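PDB 6MLX: leucine-rich repeat protein TpLRR from Treponema pallidum, which is of unknown function but, as a secreted, probably periplasmic leucine-rich repeat protein, may serve in binding other molecules. Local coordinates for residues Thr25-Leu36 with Ala52-Ser63. Residues are numbered along the deposited sequence; the frame is centred on the assembly and turned at random.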
ATOM      1  N   THR A  25      12.601 -10.953   8.840  1.00 30.32           N
ATOM      2  CA  THR A  25      12.028 -10.416  10.063  1.00 30.15           C
ATOM      3  C   THR A  25      12.635  -9.083  10.472  1.00 30.14           C
ATOM      4  O   THR A  25      11.980  -8.324  11.195  1.00 30.04           O
ATOM      5  CB  THR A  25      12.183 -11.418  11.216  1.00 30.03           C
ATOM      6  OG1 THR A  25      13.576 -11.671  11.442  1.00 30.06           O
ATOM      7  CG2 THR A  25      11.510 -12.716  10.865  1.00 30.04           C
ATOM      8  N   ARG A  26      13.853  -8.773  10.044  1.00 30.60           N
ATOM      9  CA  ARG A  26      14.386  -7.463  10.388  1.00 30.62           C
ATOM     10  C   ARG A  26      15.497  -7.103   9.409  1.00 30.85           C
ATOM     11  O   ARG A  26      16.287  -7.959   8.998  1.00 30.91           O
ATOM     12  CB  ARG A  26      14.882  -7.424  11.846  1.00 30.47           C
ATOM     13  CG  ARG A  26      15.332  -6.054  12.347  1.00 30.44           C
ATOM     14  CD  ARG A  26      14.154  -5.030  12.338  1.00 30.29           C
ATOM     15  NE  ARG A  26      14.394  -3.886  13.226  1.00 30.40           N
ATOM     16  CZ  ARG A  26      13.954  -2.643  13.013  1.00 30.35           C
ATOM     17  NH1 ARG A  26      13.263  -2.338  11.929  1.00 30.39           N
ATOM     18  NH2 ARG A  26      14.224  -1.689  13.893  1.00 30.25           N
ATOM     19  N   TYR A  27      15.519  -5.836   9.008  1.00 31.29           N
ATOM     20  CA  TYR A  27      16.655  -5.260   8.313  1.00 31.48           C
ATOM     21  C   TYR A  27      17.511  -4.546   9.347  1.00 31.43           C
ATOM     22  O   TYR A  27      17.009  -3.689  10.086  1.00 31.26           O
ATOM     23  CB  TYR A  27      16.200  -4.307   7.212  1.00 31.62           C
ATOM     24  CG  TYR A  27      17.323  -3.486   6.612  1.00 31.75           C
ATOM     25  CD1 TYR A  27      18.402  -4.096   5.985  1.00 31.85           C
ATOM     26  CD2 TYR A  27      17.287  -2.099   6.659  1.00 31.79           C
ATOM     27  CE1 TYR A  27      19.421  -3.347   5.428  1.00 32.01           C
ATOM     28  CE2 TYR A  27      18.294  -1.338   6.115  1.00 31.95           C
ATOM     29  CZ  TYR A  27      19.361  -1.962   5.501  1.00 32.02           C
ATOM     30  OH  TYR A  27      20.350  -1.188   4.957  1.00 32.21           O
ATOM     31  N   LEU A  28      18.790  -4.911   9.402  1.00 31.81           N
ATOM     32  CA  LEU A  28      19.700  -4.406  10.424  1.00 31.80           C
ATOM     33  C   LEU A  28      20.538  -3.229   9.953  1.00 31.89           C
ATOM     34  O   LEU A  28      20.934  -2.395  10.776  1.00 31.86           O
ATOM     35  CB  LEU A  28      20.632  -5.533  10.899  1.00 31.81           C
ATOM     36  CG  LEU A  28      19.909  -6.810  11.349  1.00 31.64           C
ATOM     37  CD1 LEU A  28      20.859  -7.988  11.607  1.00 31.63           C
ATOM     38  CD2 LEU A  28      19.034  -6.539  12.561  1.00 31.34           C
ATOM     39  N   GLY A  29      20.806  -3.125   8.659  1.00 32.19           N
ATOM     40  CA  GLY A  29      21.683  -2.088   8.157  1.00 32.32           C
ATOM     41  C   GLY A  29      21.035  -0.717   8.203  1.00 32.36           C
ATOM     42  O   GLY A  29      19.961  -0.501   8.769  1.00 32.29           O
ATOM     43  N   LYS A  30      21.733   0.243   7.608  1.00 32.66           N
ATOM     44  CA  LYS A  30      21.228   1.610   7.483  1.00 32.65           C
ATOM     45  C   LYS A  30      21.700   2.206   6.166  1.00 32.80           C
ATOM     46  O   LYS A  30      22.132   3.361   6.100  1.00 32.88           O
ATOM     47  CB  LYS A  30      21.655   2.498   8.661  1.00 32.54           C
ATOM     48  CG  LYS A  30      21.841   1.777  10.000  1.00 32.48           C
ATOM     49  CD  LYS A  30      21.646   2.691  11.216  1.00 32.27           C
ATOM     50  CE  LYS A  30      22.249   2.050  12.484  1.00 32.32           C
ATOM     51  NZ  LYS A  30      21.205   1.360  13.315  1.00 32.03           N
ATOM     52  N   GLY A  31      21.650   1.413   5.096  1.00 32.59           N
ATOM     53  CA  GLY A  31      21.977   1.937   3.786  1.00 32.73           C
ATOM     54  C   GLY A  31      20.881   2.849   3.272  1.00 32.84           C
ATOM     55  O   GLY A  31      19.829   3.045   3.885  1.00 32.88           O
ATOM     56  N   ILE A  32      21.140   3.442   2.114  1.00 32.68           N
ATOM     57  CA  ILE A  32      20.106   4.242   1.474  1.00 32.72           C
ATOM     58  C   ILE A  32      19.263   3.404   0.528  1.00 32.72           C
ATOM     59  O   ILE A  32      18.205   3.867   0.066  1.00 32.76           O
ATOM     60  CB  ILE A  32      20.769   5.418   0.746  1.00 32.80           C
ATOM     61  CG1 ILE A  32      21.897   4.886  -0.137  1.00 32.94           C
ATOM     62  CG2 ILE A  32      21.307   6.402   1.765  1.00 32.81           C
ATOM     63  CD1 ILE A  32      22.204   5.751  -1.321  1.00 33.10           C
ATOM     64  N   ALA A  33      19.690   2.172   0.252  1.00 32.88           N
ATOM     65  CA  ALA A  33      19.083   1.321  -0.760  1.00 32.92           C
ATOM     66  C   ALA A  33      19.294  -0.129  -0.357  1.00 32.91           C
ATOM     67  O   ALA A  33      20.431  -0.551  -0.109  1.00 32.92           O
ATOM     68  CB  ALA A  33      19.690   1.589  -2.143  1.00 33.08           C
ATOM     69  N   VAL A  34      18.192  -0.869  -0.269  1.00 32.72           N
ATOM     70  CA  VAL A  34      18.188  -2.305  -0.039  1.00 32.59           C
ATOM     71  C   VAL A  34      17.632  -2.961  -1.295  1.00 32.72           C
ATOM     72  O   VAL A  34      16.617  -2.508  -1.840  1.00 32.79           O
ATOM     73  CB  VAL A  34      17.348  -2.666   1.203  1.00 32.57           C
ATOM     74  CG1 VAL A  34      17.050  -4.167   1.277  1.00 32.51           C
ATOM     75  CG2 VAL A  34      18.055  -2.203   2.451  1.00 32.37           C
ATOM     76  N   VAL A  35      18.343  -3.962  -1.799  1.00 32.89           N
ATOM     77  CA  VAL A  35      17.812  -4.889  -2.785  1.00 32.92           C
ATOM     78  C   VAL A  35      17.666  -6.213  -2.049  1.00 32.90           C
ATOM     79  O   VAL A  35      18.650  -6.930  -1.832  1.00 32.86           O
ATOM     80  CB  VAL A  35      18.708  -5.025  -4.019  1.00 32.96           C
ATOM     81  CG1 VAL A  35      18.111  -6.053  -4.976  1.00 32.91           C
ATOM     82  CG2 VAL A  35      18.888  -3.681  -4.710  1.00 33.10           C
ATOM     83  N   LEU A  36      16.444  -6.511  -1.629  1.00 32.40           N
ATOM     84  CA  LEU A  36      16.175  -7.729  -0.888  1.00 32.24           C
ATOM     85  C   LEU A  36      16.558  -8.947  -1.721  1.00 32.27           C
ATOM     86  O   LEU A  36      16.060  -9.099  -2.852  1.00 32.21           O
ATOM     87  CB  LEU A  36      14.698  -7.806  -0.531  1.00 32.20           C
ATOM     88  CG  LEU A  36      14.404  -8.833   0.542  1.00 32.07           C
ATOM     89  CD1 LEU A  36      14.961  -8.287   1.835  1.00 32.01           C
ATOM     90  CD2 LEU A  36      12.905  -9.105   0.639  1.00 32.00           C
ATOM     91  N   ALA A  52       9.334  -5.307   9.820  1.00 29.48           N
ATOM     92  CA  ALA A  52      10.709  -5.674   9.487  1.00 29.64           C
ATOM     93  C   ALA A  52      11.559  -4.450   9.136  1.00 29.85           C
ATOM     94  O   ALA A  52      12.765  -4.425   9.414  1.00 29.87           O
ATOM     95  CB  ALA A  52      10.715  -6.689   8.344  1.00 29.78           C
ATOM     96  N   PHE A  53      10.966  -3.426   8.518  1.00 29.72           N
ATOM     97  CA  PHE A  53      11.692  -2.186   8.244  1.00 29.80           C
ATOM     98  C   PHE A  53      11.135  -1.030   9.064  1.00 29.67           C
ATOM     99  O   PHE A  53      11.253   0.131   8.670  1.00 29.77           O
ATOM    100  CB  PHE A  53      11.659  -1.818   6.760  1.00 30.01           C
ATOM    101  CG  PHE A  53      12.364  -2.791   5.863  1.00 30.10           C
ATOM    102  CD1 PHE A  53      13.586  -2.470   5.297  1.00 30.25           C
ATOM    103  CD2 PHE A  53      11.800  -4.017   5.570  1.00 30.08           C
ATOM    104  CE1 PHE A  53      14.232  -3.363   4.455  1.00 30.33           C
ATOM    105  CE2 PHE A  53      12.436  -4.910   4.737  1.00 30.17           C
ATOM    106  CZ  PHE A  53      13.656  -4.586   4.179  1.00 30.33           C
ATOM    107  N   TYR A  54      10.508  -1.348  10.188  1.00 29.57           N
ATOM    108  CA  TYR A  54       9.879  -0.346  11.032  1.00 29.49           C
ATOM    109  C   TYR A  54      10.888   0.729  11.441  1.00 29.55           C
ATOM    110  O   TYR A  54      11.952   0.419  11.988  1.00 29.49           O
ATOM    111  CB  TYR A  54       9.292  -1.048  12.248  1.00 29.22           C
ATOM    112  CG  TYR A  54       8.520  -0.190  13.196  1.00 28.98           C
ATOM    113  CD1 TYR A  54       7.141  -0.042  13.066  1.00 29.03           C
ATOM    114  CD2 TYR A  54       9.156   0.456  14.240  1.00 28.96           C
ATOM    115  CE1 TYR A  54       6.418   0.740  13.949  1.00 28.78           C
ATOM    116  CE2 TYR A  54       8.445   1.248  15.132  1.00 28.76           C
ATOM    117  CZ  TYR A  54       7.076   1.378  14.984  1.00 28.71           C
ATOM    118  OH  TYR A  54       6.361   2.160  15.862  1.00 28.48           O
ATOM    119  N   GLY A  55      10.562   1.988  11.144  1.00 29.77           N
ATOM    120  CA  GLY A  55      11.399   3.105  11.536  1.00 29.80           C
ATOM    121  C   GLY A  55      12.716   3.259  10.806  1.00 29.99           C
ATOM    122  O   GLY A  55      13.587   3.994  11.281  1.00 30.01           O
ATOM    123  N   CYS A  56      12.900   2.611   9.654  1.00 30.44           N
ATOM    124  CA  CYS A  56      14.192   2.681   8.959  1.00 30.64           C
ATOM    125  C   CYS A  56      14.265   3.985   8.168  1.00 30.81           C
ATOM    126  O   CYS A  56      14.157   4.019   6.938  1.00 30.97           O
ATOM    127  CB  CYS A  56      14.398   1.469   8.061  1.00 30.71           C
ATOM    128  SG  CYS A  56      14.625  -0.079   8.972  1.00 30.65           S
ATOM    129  N   VAL A  57      14.481   5.083   8.901  1.00 30.77           N
ATOM    130  CA  VAL A  57      14.461   6.418   8.308  1.00 30.94           C
ATOM    131  C   VAL A  57      15.571   6.651   7.297  1.00 31.13           C
ATOM    132  O   VAL A  57      15.534   7.652   6.574  1.00 31.35           O
ATOM    133  CB  VAL A  57      14.548   7.514   9.393  1.00 30.78           C
ATOM    134  CG1 VAL A  57      13.297   7.519  10.258  1.00 30.59           C
ATOM    135  CG2 VAL A  57      15.815   7.339  10.240  1.00 30.63           C
ATOM    136  N   SER A  58      16.557   5.757   7.221  1.00 31.52           N
ATOM    137  CA  SER A  58      17.646   5.916   6.268  1.00 31.63           C
ATOM    138  C   SER A  58      17.265   5.529   4.845  1.00 31.87           C
ATOM    139  O   SER A  58      17.922   5.975   3.900  1.00 31.93           O
ATOM    140  CB  SER A  58      18.831   5.061   6.702  1.00 31.66           C
ATOM    141  OG  SER A  58      18.459   3.692   6.673  1.00 31.60           O
ATOM    142  N   LEU A  59      16.244   4.692   4.668  1.00 31.68           N
ATOM    143  CA  LEU A  59      15.981   4.084   3.372  1.00 31.75           C
ATOM    144  C   LEU A  59      15.359   5.084   2.409  1.00 31.80           C
ATOM    145  O   LEU A  59      14.449   5.835   2.776  1.00 31.84           O
ATOM    146  CB  LEU A  59      15.077   2.862   3.538  1.00 31.67           C
ATOM    147  CG  LEU A  59      15.900   1.631   3.910  1.00 31.67           C
ATOM    148  CD1 LEU A  59      15.028   0.492   4.401  1.00 31.58           C
ATOM    149  CD2 LEU A  59      16.716   1.207   2.700  1.00 31.80           C
ATOM    150  N   VAL A  60      15.877   5.093   1.180  1.00 31.65           N
ATOM    151  CA  VAL A  60      15.333   5.881   0.086  1.00 31.82           C
ATOM    152  C   VAL A  60      14.697   4.992  -0.978  1.00 31.86           C
ATOM    153  O   VAL A  60      13.673   5.352  -1.565  1.00 31.95           O
ATOM    154  CB  VAL A  60      16.441   6.773  -0.521  1.00 31.99           C
ATOM    155  CG1 VAL A  60      15.963   7.512  -1.781  1.00 32.18           C
ATOM    156  CG2 VAL A  60      16.942   7.764   0.521  1.00 31.88           C
ATOM    157  N   ARG A  61      15.282   3.821  -1.225  1.00 32.11           N
ATOM    158  CA  ARG A  61      14.800   2.891  -2.236  1.00 32.13           C
ATOM    159  C   ARG A  61      14.880   1.475  -1.688  1.00 32.06           C
ATOM    160  O   ARG A  61      15.869   1.098  -1.049  1.00 31.98           O
ATOM    161  CB  ARG A  61      15.619   2.979  -3.540  1.00 32.33           C
ATOM    162  CG  ARG A  61      15.843   4.367  -4.098  1.00 32.57           C
ATOM    163  CD  ARG A  61      17.174   4.410  -4.853  1.00 32.83           C
ATOM    164  NE  ARG A  61      17.752   5.750  -4.887  1.00 33.07           N
ATOM    165  CZ  ARG A  61      18.929   6.062  -4.343  1.00 33.04           C
ATOM    166  NH1 ARG A  61      19.654   5.122  -3.731  1.00 32.81           N
ATOM    167  NH2 ARG A  61      19.385   7.313  -4.411  1.00 33.08           N
ATOM    168  N   VAL A  62      13.826   0.700  -1.933  1.00 31.75           N
ATOM    169  CA  VAL A  62      13.754  -0.707  -1.565  1.00 31.62           C
ATOM    170  C   VAL A  62      13.331  -1.478  -2.804  1.00 31.73           C
ATOM    171  O   VAL A  62      12.409  -1.062  -3.516  1.00 31.78           O
ATOM    172  CB  VAL A  62      12.759  -0.944  -0.413  1.00 31.54           C
ATOM    173  CG1 VAL A  62      12.576  -2.434  -0.156  1.00 31.46           C
ATOM    174  CG2 VAL A  62      13.227  -0.238   0.851  1.00 31.43           C
ATOM    175  N   SER A  63      14.006  -2.586  -3.080  1.00 31.89           N
ATOM    176  CA  SER A  63      13.630  -3.458  -4.180  1.00 31.91           C
ATOM    177  C   SER A  63      13.293  -4.825  -3.609  1.00 31.80           C
ATOM    178  O   SER A  63      14.093  -5.403  -2.868  1.00 31.78           O
ATOM    179  CB  SER A  63      14.758  -3.549  -5.217  1.00 31.96           C
ATOM    180  OG  SER A  63      14.501  -4.566  -6.175  1.00 32.07           O
TER
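Ala33, Val34 and Val35 pair in parallel with Arg61, Val62 and Ser63, a worked example of solenoid stacking in which the N-terminal layer appears to pack on the leucine-rich repeat region much as successive coils do. The backbone ladder runs from Val34 N to Arg61 O (3.1 Å), through Ser63 N to Val34 O, to Leu36 N on Ser63 O. Just before it, Ile32 O is gripped twice, by Val60 N at 2.9 Å and by Arg61 N.

At the other end of the layer, Tyr27 N binds Ala52 O (3.1 Å). Arg26, bent at chi2 (63°), curls back so that NH1 reaches Tyr54 O, which lies near the guanidinium plane, at 3.1 Å, and makes a weak bond to Ala52 O. Ser58 OG donates to Gly31 O, tying the intervening loops.

Apolar groups pack on the inner side. Tyr27 CB makes a CH-pi contact over a face of the Phe53 ring, 3.5 Å from Phe53 CE1; the two ring planes are near parallel but slid apart, barely overlapping. Cys56 SG lies at the edge of the Tyr27 ring, and Leu59 CD2 meets Val34 CG2 at 3.7 Å. Phe53 stacks in turn on Phe76, and the Phe11 and Tyr27 rings meet at about 40°.

Hydrogen bonds thus run the length of the contact, consistent with a set layer spacing, while Tyr27, Phe53, Val34 and Leu59 pack inside.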